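Local coordinates for protein cytochrome P450 monooxygenase (Rhodococcus sp. ECU0066, PDB 6KBH) that probably inserts oxygen into organic substrates at a heme, with electrons relayed through its own FMN and [2Fe-2S] cluster, at residues L490-R495 with F534-L539. Residues are numbered along the deposited sequence; the frame is centred on the assembly and turned at random.
Sequences LLITLR and FQVAVL. With FMN (flavin mononucleotide), chain B.
Ile492 and Val536 face each other as an antiparallel hydrogen-bonded pair: Ile492 N gives a bond of 2.7 Å to Val536 O, almost straight at 165°, and Val536 N donates back to Ile492 O at 3.2 Å. Two residues on, Leu494 and Phe534 repeat the reciprocal pattern, with Leu494 N 2.9 Å from Phe534 O. Beyond the regular pairing, Leu490 N still bonds to Val538 O, more bent at 146°.

Between the Ile492–Val536 and Leu494–Phe534 pairs, Thr493 and Gln535 form a non-hydrogen-bonded pair whose side chains run side by side; the methyl CG2 of Thr493 packs along the extended glutamine, 3.6 Å from its CG. Leu491, two residues before Thr493 on the same strand, brings its CD2 within 3.8 Å of Gln535 NE2, at the amide end of that side chain. An alanine in place of Gln535 would probably leave Thr493 CG2 and Leu491 CD2 without this shared partner. OG1 of Thr493 sits between the backbone N and the carbonyl carbon (chi1 40°), where it bonds to Gly481 O on strand 475-486, while CG2 is left to the glutamine.

On the reverse face, Ile492 CB lies 3.9 Å from Val536 CG2, while its CD1 crosses to Val538 CG1 at 4.0 Å. Helix 547-554 closes over this apolar patch, its Ile551 touching both Ile492 and Val538. Farther along, Ala537, Val538 and Leu539 belong to the FMN pocket, near the flavin's dimethyl edge. The pairing joins strands 489-496 and 533-536 of the six-stranded antiparallel sheet; Val536 and Val538 also touch Tyr522 of strand 518-523, at the other end of the strand order, consistent with the closed flavin-binding beta-barrel of ferredoxin reductase-type domains.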
loop_
_atom_site.group_PDB
_atom_site.type_symbol
_atom_site.label_atom_id
_atom_site.label_comp_id
_atom_site.label_asym_id
_atom_site.label_seq_id
_atom_site.Cartn_x
_atom_site.Cartn_y
_atom_site.Cartn_z
ATOM N N LEU A 490 5.810 -14.791 29.270
ATOM C CA LEU A 490 6.532 -15.729 28.414
ATOM C C LEU A 490 7.840 -15.112 27.950
ATOM O O LEU A 490 7.950 -13.900 27.782
ATOM C CB LEU A 490 5.764 -16.134 27.146
ATOM C CG LEU A 490 4.426 -16.855 27.090
ATOM C CD1 LEU A 490 4.450 -18.190 27.829
ATOM C CD2 LEU A 490 3.395 -15.938 27.617
ATOM N N LEU A 491 8.817 -15.968 27.703
ATOM C CA LEU A 491 9.997 -15.607 26.932
ATOM C C LEU A 491 9.920 -16.348 25.602
ATOM O O LEU A 491 9.996 -17.583 25.564
ATOM C CB LEU A 491 11.283 -15.946 27.681
ATOM C CG LEU A 491 12.549 -15.444 26.978
ATOM C CD1 LEU A 491 12.560 -13.923 26.885
ATOM C CD2 LEU A 491 13.808 -15.952 27.660
ATOM N N ILE A 492 9.771 -15.600 24.514
ATOM C CA ILE A 492 9.634 -16.178 23.182
ATOM C C ILE A 492 10.979 -16.111 22.473
ATOM O O ILE A 492 11.639 -15.063 22.470
ATOM C CB ILE A 492 8.550 -15.457 22.365
ATOM C CG1 ILE A 492 7.219 -15.469 23.110
ATOM C CG2 ILE A 492 8.386 -16.117 21.014
ATOM C CD1 ILE A 492 6.138 -14.697 22.399
ATOM N N THR A 493 11.386 -17.229 21.882
ATOM C CA THR A 493 12.582 -17.302 21.055
ATOM C C THR A 493 12.145 -17.377 19.597
ATOM O O THR A 493 11.481 -18.338 19.193
ATOM C CB THR A 493 13.436 -18.513 21.424
ATOM O OG1 THR A 493 12.581 -19.628 21.687
ATOM C CG2 THR A 493 14.252 -18.229 22.664
ATOM N N LEU A 494 12.507 -16.363 18.813
ATOM C CA LEU A 494 12.040 -16.234 17.438
ATOM C C LEU A 494 13.196 -16.476 16.477
ATOM O O LEU A 494 14.218 -15.780 16.536
ATOM C CB LEU A 494 11.406 -14.863 17.212
ATOM C CG LEU A 494 10.011 -14.775 17.837
ATOM C CD1 LEU A 494 9.438 -13.374 17.716
ATOM C CD2 LEU A 494 9.075 -15.807 17.213
ATOM N N ARG A 495 13.015 -17.451 15.585
ATOM C CA ARG A 495 14.019 -17.922 14.639
ATOM C C ARG A 495 13.684 -17.455 13.229
ATOM O O ARG A 495 12.530 -17.553 12.801
ATOM C CB ARG A 495 14.073 -19.456 14.637
ATOM C CG ARG A 495 14.763 -20.071 15.819
ATOM C CD ARG A 495 16.246 -19.855 15.720
ATOM N NE ARG A 495 16.867 -19.986 17.025
ATOM C CZ ARG A 495 17.372 -21.104 17.544
ATOM N NH1 ARG A 495 17.368 -22.238 16.858
ATOM N NH2 ARG A 495 17.889 -21.060 18.765
ATOM N N PHE A 534 15.842 -13.365 17.773
ATOM C CA PHE A 534 15.316 -12.325 18.637
ATOM C C PHE A 534 14.623 -12.982 19.825
ATOM O O PHE A 534 14.052 -14.071 19.702
ATOM C CB PHE A 534 14.327 -11.447 17.882
ATOM C CG PHE A 534 14.967 -10.557 16.864
ATOM C CD1 PHE A 534 16.275 -10.135 17.009
ATOM C CD2 PHE A 534 14.255 -10.149 15.751
ATOM C CE1 PHE A 534 16.859 -9.316 16.064
ATOM C CE2 PHE A 534 14.824 -9.332 14.811
ATOM C CZ PHE A 534 16.129 -8.914 14.962
ATOM N N GLN A 535 14.675 -12.319 20.979
ATOM C CA GLN A 535 13.984 -12.785 22.176
ATOM C C GLN A 535 13.138 -11.657 22.741
ATOM O O GLN A 535 13.629 -10.539 22.931
ATOM C CB GLN A 535 14.966 -13.291 23.240
ATOM C CG GLN A 535 15.100 -14.804 23.285
ATOM C CD GLN A 535 16.085 -15.270 24.338
ATOM O OE1 GLN A 535 16.897 -14.490 24.833
ATOM N NE2 GLN A 535 16.021 -16.550 24.684
ATOM N N VAL A 536 11.871 -11.956 23.006
ATOM C CA VAL A 536 10.948 -11.019 23.630
ATOM C C VAL A 536 10.288 -11.715 24.811
ATOM O O VAL A 536 10.161 -12.943 24.841
ATOM C CB VAL A 536 9.884 -10.501 22.639
ATOM C CG1 VAL A 536 10.528 -9.613 21.591
ATOM C CG2 VAL A 536 9.163 -11.665 21.982
ATOM N N ALA A 537 9.866 -10.919 25.791
ATOM C CA ALA A 537 9.278 -11.442 27.023
ATOM C C ALA A 537 7.908 -10.805 27.241
ATOM O O ALA A 537 7.797 -9.814 27.958
ATOM C CB ALA A 537 10.205 -11.203 28.210
ATOM N N VAL A 538 6.863 -11.392 26.666
ATOM C CA VAL A 538 5.541 -10.773 26.692
ATOM C C VAL A 538 4.847 -11.055 28.020
ATOM O O VAL A 538 4.904 -12.170 28.551
ATOM C CB VAL A 538 4.696 -11.266 25.505
ATOM C CG1 VAL A 538 4.550 -12.771 25.558
ATOM C CG2 VAL A 538 3.333 -10.585 25.495
ATOM N N LEU A 539 4.188 -10.033 28.563
ATOM C CA LEU A 539 3.384 -10.154 29.773
ATOM C C LEU A 539 1.911 -10.308 29.412
ATOM O O LEU A 539 1.413 -9.650 28.493
ATOM C CB LEU A 539 3.576 -8.932 30.679
ATOM C CG LEU A 539 2.449 -8.544 31.648
ATOM C CD1 LEU A 539 2.262 -9.593 32.735
ATOM C CD2 LEU A 539 2.691 -7.173 32.266
HETATM N N1 FMN B . 4.768 -1.074 23.603
HETATM C C2 FMN B . 5.387 -0.134 22.872
HETATM O O2 FMN B . 4.690 0.796 22.350
HETATM N N3 FMN B . 6.710 -0.140 22.669
HETATM C C4 FMN B . 7.451 -1.123 23.220
HETATM O O4 FMN B . 8.793 -1.151 23.031
HETATM C C4A FMN B . 6.836 -2.111 23.987
HETATM N N5 FMN B . 7.586 -3.084 24.528
HETATM C C5A FMN B . 6.982 -4.029 25.257
HETATM C C6 FMN B . 7.782 -5.017 25.803
HETATM C C7 FMN B . 7.216 -6.013 26.563
HETATM C C7M FMN B . 8.225 -7.054 27.105
HETATM C C8 FMN B . 5.835 -6.037 26.799
HETATM C C8M FMN B . 5.166 -7.118 27.625
HETATM C C9 FMN B . 5.035 -5.035 26.262
HETATM C C9A FMN B . 5.600 -4.027 25.474
HETATM N N10 FMN B . 4.849 -3.042 24.932
HETATM C C10 FMN B . 5.459 -2.083 24.182
HETATM C "C1'" FMN B . 3.362 -2.999 25.098
HETATM C "C2'" FMN B . 2.648 -3.832 24.064
HETATM O "O2'" FMN B . 2.744 -3.339 22.791
HETATM C "C3'" FMN B . 1.189 -3.988 24.407
HETATM O "O3'" FMN B . 0.511 -2.771 24.571
HETATM C "C4'" FMN B . 1.005 -4.875 25.658
HETATM O "O4'" FMN B . 1.720 -6.047 25.770
HETATM C "C5'" FMN B . -0.463 -5.381 25.786
HETATM O "O5'" FMN B . -1.126 -5.817 24.572
HETATM P P FMN B . -2.689 -5.964 24.589
HETATM O O1P FMN B . -3.230 -5.846 23.187
HETATM O O2P FMN B . -3.096 -7.299 25.128
HETATM O O3P FMN B . -3.236 -4.880 25.462
#